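Side-chain contacts in Kiaa0380 (Homo sapiens, PDB 1HTJ), which probably links heterotrimeric G protein signalling to Rho GTPases, as a guanine nucleotide exchange factor carrying an RGS-like domain: residues L48-S53 with I136-T141; P57-F62 with M129-E134; C65-Q70 with E123-A128. The protein carries 3 engineered substitutions. All coordinates share one frame; numbering follows the deposited sequence.

Interaction 1: L48-S53 with I136-T141; sequences LRYIFS and IHDYRT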
ATOM      1  N   LEU A  48       2.255   2.823   7.038  1.00 31.38           N
ATOM      2  CA  LEU A  48       1.699   1.483   6.901  1.00 30.96           C
ATOM      3  C   LEU A  48       1.591   0.776   8.252  1.00 30.75           C
ATOM      4  O   LEU A  48       0.654   0.028   8.502  1.00 30.61           O
ATOM      5  CB  LEU A  48       2.553   0.664   5.918  1.00 31.22           C
ATOM      6  CG  LEU A  48       2.297   0.942   4.428  1.00 30.08           C
ATOM      7  CD1 LEU A  48       3.370   0.297   3.573  1.00 30.85           C
ATOM      8  CD2 LEU A  48       0.946   0.375   4.052  1.00 30.76           C
ATOM      9  N   ARG A  49       2.549   1.024   9.130  1.00 30.65           N
ATOM     10  CA  ARG A  49       2.516   0.410  10.452  1.00 30.70           C
ATOM     11  C   ARG A  49       1.253   0.865  11.178  1.00 30.36           C
ATOM     12  O   ARG A  49       0.600   0.082  11.855  1.00 29.77           O
ATOM     13  CB  ARG A  49       3.779   0.796  11.243  1.00 30.30           C
ATOM     14  CG  ARG A  49       5.012   0.083  10.717  1.00 30.07           C
ATOM     15  CD  ARG A  49       6.288   0.529  11.390  1.00 30.26           C
ATOM     16  NE  ARG A  49       6.329   0.184  12.801  1.00 30.47           N
ATOM     17  CZ  ARG A  49       7.429   0.266  13.550  1.00 31.02           C
ATOM     18  NH1 ARG A  49       8.562   0.683  13.019  1.00 30.41           N
ATOM     19  NH2 ARG A  49       7.405  -0.079  14.830  1.00 31.89           N
ATOM     20  N   TYR A  50       0.907   2.138  11.017  1.00 30.82           N
ATOM     21  CA  TYR A  50      -0.292   2.665  11.633  1.00 31.36           C
ATOM     22  C   TYR A  50      -1.484   1.942  11.008  1.00 31.14           C
ATOM     23  O   TYR A  50      -2.342   1.405  11.716  1.00 31.26           O
ATOM     24  CB  TYR A  50      -0.415   4.182  11.400  1.00 32.08           C
ATOM     25  CG  TYR A  50      -1.827   4.694  11.637  1.00 33.80           C
ATOM     26  CD1 TYR A  50      -2.387   4.703  12.919  1.00 33.89           C
ATOM     27  CD2 TYR A  50      -2.641   5.065  10.562  1.00 33.75           C
ATOM     28  CE1 TYR A  50      -3.738   5.059  13.116  1.00 35.19           C
ATOM     29  CE2 TYR A  50      -3.977   5.415  10.746  1.00 34.81           C
ATOM     30  CZ  TYR A  50      -4.528   5.407  12.019  1.00 35.05           C
ATOM     31  OH  TYR A  50      -5.876   5.693  12.174  1.00 35.38           O
ATOM     32  N   ILE A  51      -1.528   1.917   9.682  1.00 31.61           N
ATOM     33  CA  ILE A  51      -2.622   1.261   8.975  1.00 31.58           C
ATOM     34  C   ILE A  51      -2.788  -0.189   9.439  1.00 31.94           C
ATOM     35  O   ILE A  51      -3.858  -0.592   9.893  1.00 31.29           O
ATOM     36  CB  ILE A  51      -2.374   1.235   7.451  1.00 32.14           C
ATOM     37  CG1 ILE A  51      -2.256   2.661   6.893  1.00 32.30           C
ATOM     38  CG2 ILE A  51      -3.490   0.440   6.764  1.00 31.48           C
ATOM     39  CD1 ILE A  51      -3.517   3.483   6.958  1.00 32.53           C
ATOM     40  N   PHE A  52      -1.720  -0.972   9.315  1.00 32.44           N
ATOM     41  CA  PHE A  52      -1.765  -2.380   9.694  1.00 32.94           C
ATOM     42  C   PHE A  52      -2.226  -2.601  11.133  1.00 33.92           C
ATOM     43  O   PHE A  52      -2.916  -3.578  11.415  1.00 32.45           O
ATOM     44  CB  PHE A  52      -0.401  -3.038   9.482  1.00 31.89           C
ATOM     45  CG  PHE A  52      -0.110  -3.397   8.042  1.00 32.04           C
ATOM     46  CD1 PHE A  52       0.782  -4.434   7.738  1.00 31.54           C
ATOM     47  CD2 PHE A  52      -0.706  -2.700   6.994  1.00 31.31           C
ATOM     48  CE1 PHE A  52       1.073  -4.766   6.416  1.00 30.58           C
ATOM     49  CE2 PHE A  52      -0.417  -3.028   5.656  1.00 31.11           C
ATOM     50  CZ  PHE A  52       0.469  -4.058   5.373  1.00 31.36           C
ATOM     51  N   SER A  53      -1.849  -1.683  12.025  1.00 35.12           N
ATOM     52  CA  SER A  53      -2.215  -1.776  13.435  1.00 36.61           C
ATOM     53  C   SER A  53      -3.623  -1.332  13.790  1.00 37.02           C
ATOM     54  O   SER A  53      -4.249  -1.941  14.651  1.00 37.15           O
ATOM     55  CB  SER A  53      -1.275  -0.932  14.302  1.00 36.87           C
ATOM     56  OG  SER A  53       0.082  -1.314  14.146  1.00 39.01           O
ATOM     57  N   ILE A 136      -4.971   9.191   6.065  1.00 37.78           N
ATOM     58  CA  ILE A 136      -3.831  10.094   6.116  1.00 38.26           C
ATOM     59  C   ILE A 136      -4.078  11.144   7.213  1.00 38.64           C
ATOM     60  O   ILE A 136      -3.179  11.470   7.985  1.00 37.79           O
ATOM     61  CB  ILE A 136      -3.586  10.774   4.743  1.00 38.12           C
ATOM     62  CG1 ILE A 136      -2.683   9.871   3.897  1.00 38.77           C
ATOM     63  CG2 ILE A 136      -2.954  12.162   4.930  1.00 38.29           C
ATOM     64  CD1 ILE A 136      -2.431  10.359   2.483  1.00 38.99           C
ATOM     65  N   HIS A 137      -5.305  11.642   7.291  1.00 39.01           N
ATOM     66  CA  HIS A 137      -5.668  12.621   8.310  1.00 40.24           C
ATOM     67  C   HIS A 137      -5.514  11.979   9.699  1.00 39.77           C
ATOM     68  O   HIS A 137      -4.939  12.561  10.626  1.00 39.33           O
ATOM     69  CB  HIS A 137      -7.128  13.077   8.103  1.00 42.19           C
ATOM     70  CG  HIS A 137      -7.777  13.609   9.348  1.00 44.80           C
ATOM     71  ND1 HIS A 137      -7.435  14.826   9.908  1.00 45.76           N
ATOM     72  CD2 HIS A 137      -8.682  13.048  10.188  1.00 45.36           C
ATOM     73  CE1 HIS A 137      -8.095  14.985  11.043  1.00 46.26           C
ATOM     74  NE2 HIS A 137      -8.858  13.921  11.236  1.00 46.49           N
ATOM     75  N   ASP A 138      -6.040  10.768   9.828  1.00 39.08           N
ATOM     76  CA  ASP A 138      -5.975  10.054  11.086  1.00 38.59           C
ATOM     77  C   ASP A 138      -4.554   9.886  11.577  1.00 37.94           C
ATOM     78  O   ASP A 138      -4.278  10.084  12.757  1.00 37.78           O
ATOM     79  CB  ASP A 138      -6.638   8.697  10.951  1.00 39.06           C
ATOM     80  CG  ASP A 138      -8.110   8.814  10.760  1.00 40.12           C
ATOM     81  OD1 ASP A 138      -8.714   9.697  11.417  1.00 40.72           O
ATOM     82  OD2 ASP A 138      -8.666   8.025   9.970  1.00 40.92           O
ATOM     83  N   TYR A 139      -3.650   9.523  10.674  1.00 37.42           N
ATOM     84  CA  TYR A 139      -2.275   9.347  11.085  1.00 37.18           C
ATOM     85  C   TYR A 139      -1.643  10.669  11.508  1.00 37.48           C
ATOM     86  O   TYR A 139      -0.863  10.698  12.459  1.00 37.34           O
ATOM     87  CB  TYR A 139      -1.417   8.697   9.999  1.00 35.99           C
ATOM     88  CG  TYR A 139      -0.034   8.417  10.541  1.00 35.58           C
ATOM     89  CD1 TYR A 139       0.124   7.631  11.686  1.00 34.59           C
ATOM     90  CD2 TYR A 139       1.101   9.041  10.007  1.00 35.12           C
ATOM     91  CE1 TYR A 139       1.360   7.483  12.300  1.00 34.83           C
ATOM     92  CE2 TYR A 139       2.359   8.899  10.619  1.00 34.97           C
ATOM     93  CZ  TYR A 139       2.468   8.123  11.774  1.00 34.71           C
ATOM     94  OH  TYR A 139       3.664   8.036  12.448  1.00 35.07           O
ATOM     95  N   ARG A 140      -1.971  11.756  10.812  1.00 37.87           N
ATOM     96  CA  ARG A 140      -1.407  13.056  11.179  1.00 39.01           C
ATOM     97  C   ARG A 140      -1.883  13.427  12.577  1.00 38.00           C
ATOM     98  O   ARG A 140      -1.174  14.078  13.330  1.00 38.40           O
ATOM     99  CB  ARG A 140      -1.804  14.135  10.165  1.00 41.25           C
ATOM    100  CG  ARG A 140      -0.911  14.129   8.900  1.00 45.02           C
ATOM    101  CD  ARG A 140      -1.720  14.055   7.597  1.00 47.90           C
ATOM    102  NE  ARG A 140      -2.279  15.345   7.200  1.00 51.12           N
ATOM    103  CZ  ARG A 140      -1.530  16.410   6.920  1.00 53.20           C
ATOM    104  NH1 ARG A 140      -0.202  16.315   6.998  1.00 54.08           N
ATOM    105  NH2 ARG A 140      -2.095  17.568   6.570  1.00 53.40           N
ATOM    106  N   THR A 141      -3.087  13.002  12.927  1.00 36.97           N
ATOM    107  CA  THR A 141      -3.614  13.271  14.250  1.00 36.11           C
ATOM    108  C   THR A 141      -2.725  12.545  15.263  1.00 35.90           C
ATOM    109  O   THR A 141      -2.377  13.111  16.292  1.00 35.53           O
ATOM    110  CB  THR A 141      -5.074  12.781  14.370  1.00 36.09           C
ATOM    111  OG1 THR A 141      -5.907  13.570  13.512  1.00 35.10           O
ATOM    112  CG2 THR A 141      -5.563  12.883  15.810  1.00 36.01           C
TER
HETATM  113  O   HOH W   1      -7.554   5.539  10.203  1.00 30.08           O
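Between residues 48-53 of helix 41-54 and 136-141 of helix 118-144, the CA atoms of Y50 and Y139 come nearest, 7.0 Å apart. In this all-helical RGS-like domain, the pair illustrates how two tyrosines can pack between helices without a classical stack. The two side chains run alongside one another, pointing opposite ways, with ring planes inclined at 38° and centroids 5.5 Å apart. The closest carbons are Y50 CB and Y139 CD1, at 3.5 Å, so the base of one side chain meets the ring of the other. Y50 CG lies anti to the backbone N (chi1 162°), which extends the ring across to helix 118-144, where the CA of Y139 lies over one of its faces, toward the rim. The two hydroxyls are anchored differently. Y139 OH hydrogen-bonds to E153, while its ring meets F31 edge-to-face. Y50 OH instead reaches the base of D138, passing 3.3 Å from D138 CB. No direct hydrogen bond joins the segments, and a water completes the polar link: the water lies 2.6 Å from Y50 OH and donates to D138 OD2 over 2.7 Å.

Interaction 2: P57-F62 with M129-E134; sequences PSPLLF and MPEIQE
P59 and I132 form the tight centre of this contact, where helix 58-69 crosses helix 118-144 in the RGS-like fold. The local axes come within 8.8 Å at 112°, a steep angle that confines the contact to a short patch of each helix. The branch of I132 that does the work is CG1-CD1: CG1 stands anti to the carbonyl carbon (chi1 -65°) and carries CD1 over the first turn of the facing helix. There CD1 rests 3.6 Å from P59 O and 3.8 Å from L60 CA, while I132 CG1 packs against P59 CB at 3.9 Å. The methyls are less close, L60 CD1 and I132 CD1 being 4.3 Å apart, and the L60 side chain also packs on F47 and L48 of helix 41-54.

The partly exposed border is made by E131. Its extended chain slants past the tip of the proline ring, where CG, CD and OE1 all approach P59 CG, with OE1 at 3.8 Å. The carboxylate thus offers only van der Waals contact here. With no hydrogen bond or salt bridge between the segments, cohesion between them probably rests on close fit and on the burial of proline, leucine and isoleucine carbons.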
ATOM      1  N   PRO A  57      -6.505  -1.937   5.923  1.00 33.17           N
ATOM      2  CA  PRO A  57      -5.379  -1.857   4.975  1.00 32.86           C
ATOM      3  C   PRO A  57      -5.754  -2.002   3.501  1.00 33.12           C
ATOM      4  O   PRO A  57      -4.907  -1.827   2.624  1.00 33.95           O
ATOM      5  CB  PRO A  57      -4.488  -3.006   5.422  1.00 32.01           C
ATOM      6  CG  PRO A  57      -5.535  -4.081   5.726  1.00 32.90           C
ATOM      7  CD  PRO A  57      -6.584  -3.281   6.533  1.00 32.53           C
ATOM      8  N   SER A  58      -7.010  -2.319   3.225  1.00 32.48           N
ATOM      9  CA  SER A  58      -7.440  -2.547   1.856  1.00 32.83           C
ATOM     10  C   SER A  58      -7.222  -1.411   0.836  1.00 33.07           C
ATOM     11  O   SER A  58      -6.497  -1.589  -0.135  1.00 32.49           O
ATOM     12  CB  SER A  58      -8.914  -2.974   1.855  1.00 32.39           C
ATOM     13  OG  SER A  58      -9.118  -4.042   2.775  1.00 31.27           O
ATOM     14  N   PRO A  59      -7.837  -0.235   1.049  1.00 33.49           N
ATOM     15  CA  PRO A  59      -7.655   0.852   0.079  1.00 34.05           C
ATOM     16  C   PRO A  59      -6.233   1.225  -0.289  1.00 34.60           C
ATOM     17  O   PRO A  59      -5.935   1.391  -1.481  1.00 34.66           O
ATOM     18  CB  PRO A  59      -8.427   2.027   0.699  1.00 34.17           C
ATOM     19  CG  PRO A  59      -8.452   1.714   2.156  1.00 34.14           C
ATOM     20  CD  PRO A  59      -8.662   0.210   2.187  1.00 33.81           C
ATOM     21  N   LEU A  60      -5.360   1.360   0.709  1.00 34.24           N
ATOM     22  CA  LEU A  60      -3.984   1.729   0.420  1.00 34.42           C
ATOM     23  C   LEU A  60      -3.184   0.606  -0.201  1.00 34.59           C
ATOM     24  O   LEU A  60      -2.387   0.850  -1.114  1.00 34.50           O
ATOM     25  CB  LEU A  60      -3.275   2.219   1.681  1.00 34.98           C
ATOM     26  CG  LEU A  60      -1.806   2.595   1.494  1.00 34.92           C
ATOM     27  CD1 LEU A  60      -1.682   3.633   0.377  1.00 35.25           C
ATOM     28  CD2 LEU A  60      -1.243   3.143   2.807  1.00 35.50           C
ATOM     29  N   LEU A  61      -3.360  -0.618   0.295  1.00 33.98           N
ATOM     30  CA  LEU A  61      -2.612  -1.728  -0.272  1.00 34.28           C
ATOM     31  C   LEU A  61      -3.069  -1.935  -1.704  1.00 34.84           C
ATOM     32  O   LEU A  61      -2.266  -2.251  -2.588  1.00 35.27           O
ATOM     33  CB  LEU A  61      -2.798  -3.018   0.548  1.00 33.53           C
ATOM     34  CG  LEU A  61      -2.028  -3.087   1.878  1.00 33.11           C
ATOM     35  CD1 LEU A  61      -2.239  -4.458   2.530  1.00 31.96           C
ATOM     36  CD2 LEU A  61      -0.525  -2.841   1.620  1.00 31.71           C
ATOM     37  N   PHE A  62      -4.362  -1.754  -1.932  1.00 35.07           N
ATOM     38  CA  PHE A  62      -4.904  -1.893  -3.271  1.00 35.70           C
ATOM     39  C   PHE A  62      -4.246  -0.836  -4.165  1.00 36.45           C
ATOM     40  O   PHE A  62      -3.698  -1.138  -5.237  1.00 35.95           O
ATOM     41  CB  PHE A  62      -6.413  -1.674  -3.259  1.00 35.39           C
ATOM     42  CG  PHE A  62      -6.989  -1.489  -4.624  1.00 36.50           C
ATOM     43  CD1 PHE A  62      -6.896  -2.513  -5.575  1.00 36.13           C
ATOM     44  CD2 PHE A  62      -7.557  -0.270  -4.997  1.00 36.38           C
ATOM     45  CE1 PHE A  62      -7.354  -2.323  -6.873  1.00 36.10           C
ATOM     46  CE2 PHE A  62      -8.023  -0.070  -6.299  1.00 36.70           C
ATOM     47  CZ  PHE A  62      -7.920  -1.100  -7.239  1.00 36.40           C
HETATM   48  N   MSE A 129      -9.178   6.647  -3.046  1.00 52.96           N
HETATM   49  CA  MSE A 129      -8.558   7.862  -2.530  1.00 53.97           C
HETATM   50  C   MSE A 129      -9.201   8.498  -1.321  1.00 52.64           C
HETATM   51  O   MSE A 129      -8.517   8.848  -0.364  1.00 52.29           O
HETATM   52  CB  MSE A 129      -8.436   8.905  -3.634  1.00 57.26           C
HETATM   53  CG  MSE A 129      -7.147   8.792  -4.408  1.00 61.08           C
HETATM   54 SE   MSE A 129      -5.619   8.765  -3.204  1.00 67.75          SE
HETATM   55  CE  MSE A 129      -6.135  10.218  -2.043  1.00 64.86           C
ATOM     56  N   PRO A 130     -10.522   8.673  -1.352  1.00 51.41           N
ATOM     57  CA  PRO A 130     -11.227   9.281  -0.223  1.00 50.42           C
ATOM     58  C   PRO A 130     -10.898   8.629   1.130  1.00 49.22           C
ATOM     59  O   PRO A 130     -10.645   9.334   2.114  1.00 48.62           O
ATOM     60  CB  PRO A 130     -12.695   9.108  -0.610  1.00 50.48           C
ATOM     61  CG  PRO A 130     -12.648   9.209  -2.091  1.00 51.03           C
ATOM     62  CD  PRO A 130     -11.459   8.353  -2.440  1.00 51.42           C
ATOM     63  N   GLU A 131     -10.901   7.293   1.179  1.00 47.79           N
ATOM     64  CA  GLU A 131     -10.609   6.600   2.437  1.00 46.53           C
ATOM     65  C   GLU A 131      -9.135   6.694   2.778  1.00 45.14           C
ATOM     66  O   GLU A 131      -8.757   6.791   3.943  1.00 45.40           O
ATOM     67  CB  GLU A 131     -11.050   5.135   2.384  1.00 46.40           C
ATOM     68  CG  GLU A 131     -10.796   4.367   3.692  1.00 47.53           C
ATOM     69  CD  GLU A 131     -11.638   3.086   3.824  1.00 47.67           C
ATOM     70  OE1 GLU A 131     -12.098   2.552   2.791  1.00 48.58           O
ATOM     71  OE2 GLU A 131     -11.834   2.605   4.964  1.00 47.91           O
ATOM     72  N   ILE A 132      -8.295   6.668   1.760  1.00 43.79           N
ATOM     73  CA  ILE A 132      -6.877   6.789   2.005  1.00 43.04           C
ATOM     74  C   ILE A 132      -6.611   8.169   2.633  1.00 43.49           C
ATOM     75  O   ILE A 132      -5.870   8.284   3.609  1.00 43.42           O
ATOM     76  CB  ILE A 132      -6.082   6.635   0.702  1.00 41.68           C
ATOM     77  CG1 ILE A 132      -6.278   5.216   0.158  1.00 41.34           C
ATOM     78  CG2 ILE A 132      -4.622   6.943   0.946  1.00 41.02           C
ATOM     79  CD1 ILE A 132      -5.482   4.900  -1.103  1.00 40.49           C
ATOM     80  N   GLN A 133      -7.240   9.205   2.081  1.00 44.09           N
ATOM     81  CA  GLN A 133      -7.072  10.564   2.579  1.00 44.91           C
ATOM     82  C   GLN A 133      -7.482  10.654   4.033  1.00 44.33           C
ATOM     83  O   GLN A 133      -6.790  11.252   4.849  1.00 43.78           O
ATOM     84  CB  GLN A 133      -7.907  11.552   1.762  1.00 46.82           C
ATOM     85  CG  GLN A 133      -7.261  11.980   0.453  1.00 49.34           C
ATOM     86  CD  GLN A 133      -5.850  12.505   0.652  1.00 51.15           C
ATOM     87  OE1 GLN A 133      -5.596  13.320   1.550  1.00 52.29           O
ATOM     88  NE2 GLN A 133      -4.919  12.046  -0.188  1.00 51.73           N
ATOM     89  N   GLU A 134      -8.623  10.060   4.345  1.00 43.98           N
ATOM     90  CA  GLU A 134      -9.126  10.060   5.703  1.00 43.81           C
ATOM     91  C   GLU A 134      -8.094   9.396   6.631  1.00 42.93           C
ATOM     92  O   GLU A 134      -7.796   9.913   7.708  1.00 42.92           O
ATOM     93  CB  GLU A 134     -10.440   9.300   5.739  1.00 45.79           C
ATOM     94  CG  GLU A 134     -11.252   9.536   6.975  1.00 49.14           C
ATOM     95  CD  GLU A 134     -12.198   8.390   7.238  1.00 51.37           C
ATOM     96  OE1 GLU A 134     -12.940   8.001   6.295  1.00 52.43           O
ATOM     97  OE2 GLU A 134     -12.192   7.880   8.387  1.00 52.83           O
TER

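Interaction 3: C65-Q70 with E123-A128; sequences CAEVYQ and EAQEAA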
ATOM      1  N   CYS A  65      -0.752  -1.571  -5.065  1.00 38.05           N
ATOM      2  CA  CYS A  65      -0.615  -2.679  -5.998  1.00 38.73           C
ATOM      3  C   CYS A  65      -0.991  -2.215  -7.402  1.00 39.48           C
ATOM      4  O   CYS A  65      -0.318  -2.560  -8.366  1.00 38.87           O
ATOM      5  CB  CYS A  65      -1.472  -3.866  -5.550  1.00 38.14           C
ATOM      6  SG  CYS A  65      -0.739  -4.835  -4.181  1.00 35.89           S
ATOM      7  N   ALA A  66      -2.052  -1.416  -7.502  1.00 40.75           N
ATOM      8  CA  ALA A  66      -2.498  -0.878  -8.790  1.00 42.49           C
ATOM      9  C   ALA A  66      -1.389   0.008  -9.335  1.00 43.70           C
ATOM     10  O   ALA A  66      -1.154   0.064 -10.537  1.00 44.09           O
ATOM     11  CB  ALA A  66      -3.777  -0.067  -8.623  1.00 41.96           C
ATOM     12  N   GLU A  67      -0.706   0.696  -8.429  1.00 45.24           N
ATOM     13  CA  GLU A  67       0.401   1.565  -8.788  1.00 46.60           C
ATOM     14  C   GLU A  67       1.519   0.711  -9.401  1.00 47.48           C
ATOM     15  O   GLU A  67       2.068   1.059 -10.448  1.00 47.73           O
ATOM     16  CB  GLU A  67       0.894   2.295  -7.540  1.00 47.11           C
ATOM     17  CG  GLU A  67       1.763   3.507  -7.806  1.00 48.03           C
ATOM     18  CD  GLU A  67       1.061   4.586  -8.622  1.00 48.75           C
ATOM     19  OE1 GLU A  67      -0.194   4.586  -8.696  1.00 47.91           O
ATOM     20  OE2 GLU A  67       1.782   5.445  -9.178  1.00 49.30           O
ATOM     21  N   VAL A  68       1.848  -0.412  -8.768  1.00 48.08           N
ATOM     22  CA  VAL A  68       2.886  -1.293  -9.305  1.00 48.93           C
ATOM     23  C   VAL A  68       2.457  -1.863 -10.654  1.00 50.20           C
ATOM     24  O   VAL A  68       3.267  -1.963 -11.580  1.00 50.13           O
ATOM     25  CB  VAL A  68       3.168  -2.493  -8.384  1.00 48.45           C
ATOM     26  CG1 VAL A  68       4.170  -3.428  -9.048  1.00 47.09           C
ATOM     27  CG2 VAL A  68       3.690  -2.004  -7.034  1.00 48.51           C
ATOM     28  N   TYR A  69       1.184  -2.244 -10.750  1.00 51.12           N
ATOM     29  CA  TYR A  69       0.640  -2.818 -11.976  1.00 52.48           C
ATOM     30  C   TYR A  69       0.875  -1.924 -13.195  1.00 53.95           C
ATOM     31  O   TYR A  69       1.323  -2.386 -14.240  1.00 53.74           O
ATOM     32  CB  TYR A  69      -0.861  -3.053 -11.830  1.00 51.56           C
ATOM     33  CG  TYR A  69      -1.511  -3.619 -13.078  1.00 50.84           C
ATOM     34  CD1 TYR A  69      -1.567  -4.995 -13.296  1.00 50.14           C
ATOM     35  CD2 TYR A  69      -2.065  -2.773 -14.047  1.00 50.19           C
ATOM     36  CE1 TYR A  69      -2.159  -5.518 -14.438  1.00 49.52           C
ATOM     37  CE2 TYR A  69      -2.658  -3.287 -15.195  1.00 49.81           C
ATOM     38  CZ  TYR A  69      -2.702  -4.662 -15.381  1.00 49.55           C
ATOM     39  OH  TYR A  69      -3.292  -5.181 -16.503  1.00 49.26           O
ATOM     40  N   GLN A  70       0.557  -0.645 -13.045  1.00 56.01           N
ATOM     41  CA  GLN A  70       0.699   0.326 -14.117  1.00 58.51           C
ATOM     42  C   GLN A  70       2.141   0.661 -14.447  1.00 60.25           C
ATOM     43  O   GLN A  70       2.406   1.689 -15.060  1.00 60.83           O
ATOM     44  CB  GLN A  70      -0.029   1.610 -13.745  1.00 58.23           C
ATOM     45  CG  GLN A  70      -1.506   1.420 -13.517  1.00 58.95           C
ATOM     46  CD  GLN A  70      -2.160   2.676 -13.008  1.00 59.31           C
ATOM     47  OE1 GLN A  70      -1.724   3.253 -12.012  1.00 59.63           O
ATOM     48  NE2 GLN A  70      -3.212   3.111 -13.683  1.00 60.05           N
ATOM     49  N   GLU A 123      -8.801   4.217 -12.633  1.00 52.42           N
ATOM     50  CA  GLU A 123     -10.126   4.680 -12.250  1.00 52.10           C
ATOM     51  C   GLU A 123     -10.452   4.134 -10.859  1.00 51.56           C
ATOM     52  O   GLU A 123     -11.081   4.813 -10.053  1.00 50.70           O
ATOM     53  CB  GLU A 123     -11.186   4.185 -13.243  1.00 52.41           C
ATOM     54  CG  GLU A 123     -11.291   4.984 -14.540  1.00 52.82           C
ATOM     55  CD  GLU A 123     -12.312   4.394 -15.508  1.00 53.19           C
ATOM     56  OE1 GLU A 123     -13.494   4.255 -15.118  1.00 52.68           O
ATOM     57  OE2 GLU A 123     -11.927   4.068 -16.659  1.00 53.68           O
ATOM     58  N   ALA A 124     -10.024   2.897 -10.594  1.00 50.97           N
ATOM     59  CA  ALA A 124     -10.277   2.253  -9.309  1.00 50.66           C
ATOM     60  C   ALA A 124      -9.502   2.965  -8.213  1.00 50.30           C
ATOM     61  O   ALA A 124     -10.028   3.218  -7.136  1.00 50.10           O
ATOM     62  CB  ALA A 124      -9.890   0.771  -9.365  1.00 50.13           C
ATOM     63  N   GLN A 125      -8.251   3.296  -8.490  1.00 50.11           N
ATOM     64  CA  GLN A 125      -7.451   3.995  -7.507  1.00 50.60           C
ATOM     65  C   GLN A 125      -8.202   5.232  -7.020  1.00 51.64           C
ATOM     66  O   GLN A 125      -8.258   5.493  -5.808  1.00 52.00           O
ATOM     67  CB  GLN A 125      -6.099   4.403  -8.100  1.00 49.66           C
ATOM     68  CG  GLN A 125      -5.133   3.252  -8.254  1.00 48.47           C
ATOM     69  CD  GLN A 125      -3.763   3.699  -8.719  1.00 48.31           C
ATOM     70  OE1 GLN A 125      -3.620   4.259  -9.800  1.00 48.92           O
ATOM     71  NE2 GLN A 125      -2.747   3.450  -7.908  1.00 47.02           N
ATOM     72  N   GLU A 126      -8.788   5.985  -7.953  1.00 52.24           N
ATOM     73  CA  GLU A 126      -9.534   7.194  -7.599  1.00 52.92           C
ATOM     74  C   GLU A 126     -10.627   6.889  -6.583  1.00 52.42           C
ATOM     75  O   GLU A 126     -10.878   7.678  -5.674  1.00 52.21           O
ATOM     76  CB  GLU A 126     -10.186   7.828  -8.831  1.00 54.62           C
ATOM     77  CG  GLU A 126      -9.234   8.166  -9.963  1.00 57.08           C
ATOM     78  CD  GLU A 126      -8.036   8.976  -9.504  1.00 58.93           C
ATOM     79  OE1 GLU A 126      -8.226  10.074  -8.917  1.00 59.58           O
ATOM     80  OE2 GLU A 126      -6.897   8.509  -9.741  1.00 60.34           O
ATOM     81  N   ALA A 127     -11.278   5.742  -6.738  1.00 51.80           N
ATOM     82  CA  ALA A 127     -12.351   5.357  -5.826  1.00 51.37           C
ATOM     83  C   ALA A 127     -11.861   5.112  -4.399  1.00 51.52           C
ATOM     84  O   ALA A 127     -12.599   5.318  -3.438  1.00 51.50           O
ATOM     85  CB  ALA A 127     -13.051   4.112  -6.350  1.00 50.74           C
ATOM     86  N   ALA A 128     -10.617   4.671  -4.261  1.00 51.54           N
ATOM     87  CA  ALA A 128     -10.055   4.381  -2.951  1.00 51.94           C
ATOM     88  C   ALA A 128      -9.464   5.609  -2.263  1.00 52.39           C
ATOM     89  O   ALA A 128      -9.271   5.605  -1.045  1.00 52.08           O
ATOM     90  CB  ALA A 128      -8.978   3.312  -3.083  1.00 51.47           C
TER
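Q125 dominates this meeting of helices 58-69 and 118-144 in the RGS-like helical domain, with A66 and E67 as its main partners; the CA atoms of A66 and Q125 are 7.1 Å apart. It is an example of a buried amide held by several neighbours of different character. The glutamine chain, extended beyond CG (chi2 -175°), reaches straight from its helix to the other. On the way its CG packs 3.6 Å from the methyl of A66, a residue small enough for the chain to lie close to the helix surface. At the far end Q125 NE2 donates to E67 OE1 over 2.9 Å, with a nearly straight N-H...O angle of 169°. The acceptor sits in the amide plane, and E67 offers the anti lone pair, away from its other oxygen; the carboxylate and amide planes differ by only 28°, although the chains meet almost perpendicularly. Q125 NE2 also bonds Y63 O, and E67 OE2 forms a salt bridge with K38, so each group has a further polar partner. Q70, whose NE2 is bonded to R118 O, adds what is probably a less favourable neighbour: its OE1 lies 3.1 Å from Q125 OE1, two acceptors with no hydrogen bond between them.

How the interactions relate
One long helix, 118-144, serves all three contacts, receiving helix 41-54 in interaction 1 and the next helix in the chain, 58-69, in interactions 2 and 3. Interactions 1 and 2 are buried and interaction 3 partly so; interaction 2 lies deepest, its centre about 8 Å from that of the chain, and is mainly apolar, with no hydrogen bond between its segments. Along that helix, to either side of it, polar links appear: a water bridge beside packed tyrosines in interaction 1, a direct amide-carboxylate bond in interaction 3. Interaction 2 joins its neighbours by packing, L48 CD2 to L60 CD2 at 3.7 Å and F62 CZ to A124 CB at 3.4 Å, whereas interactions 1 and 3 do not touch.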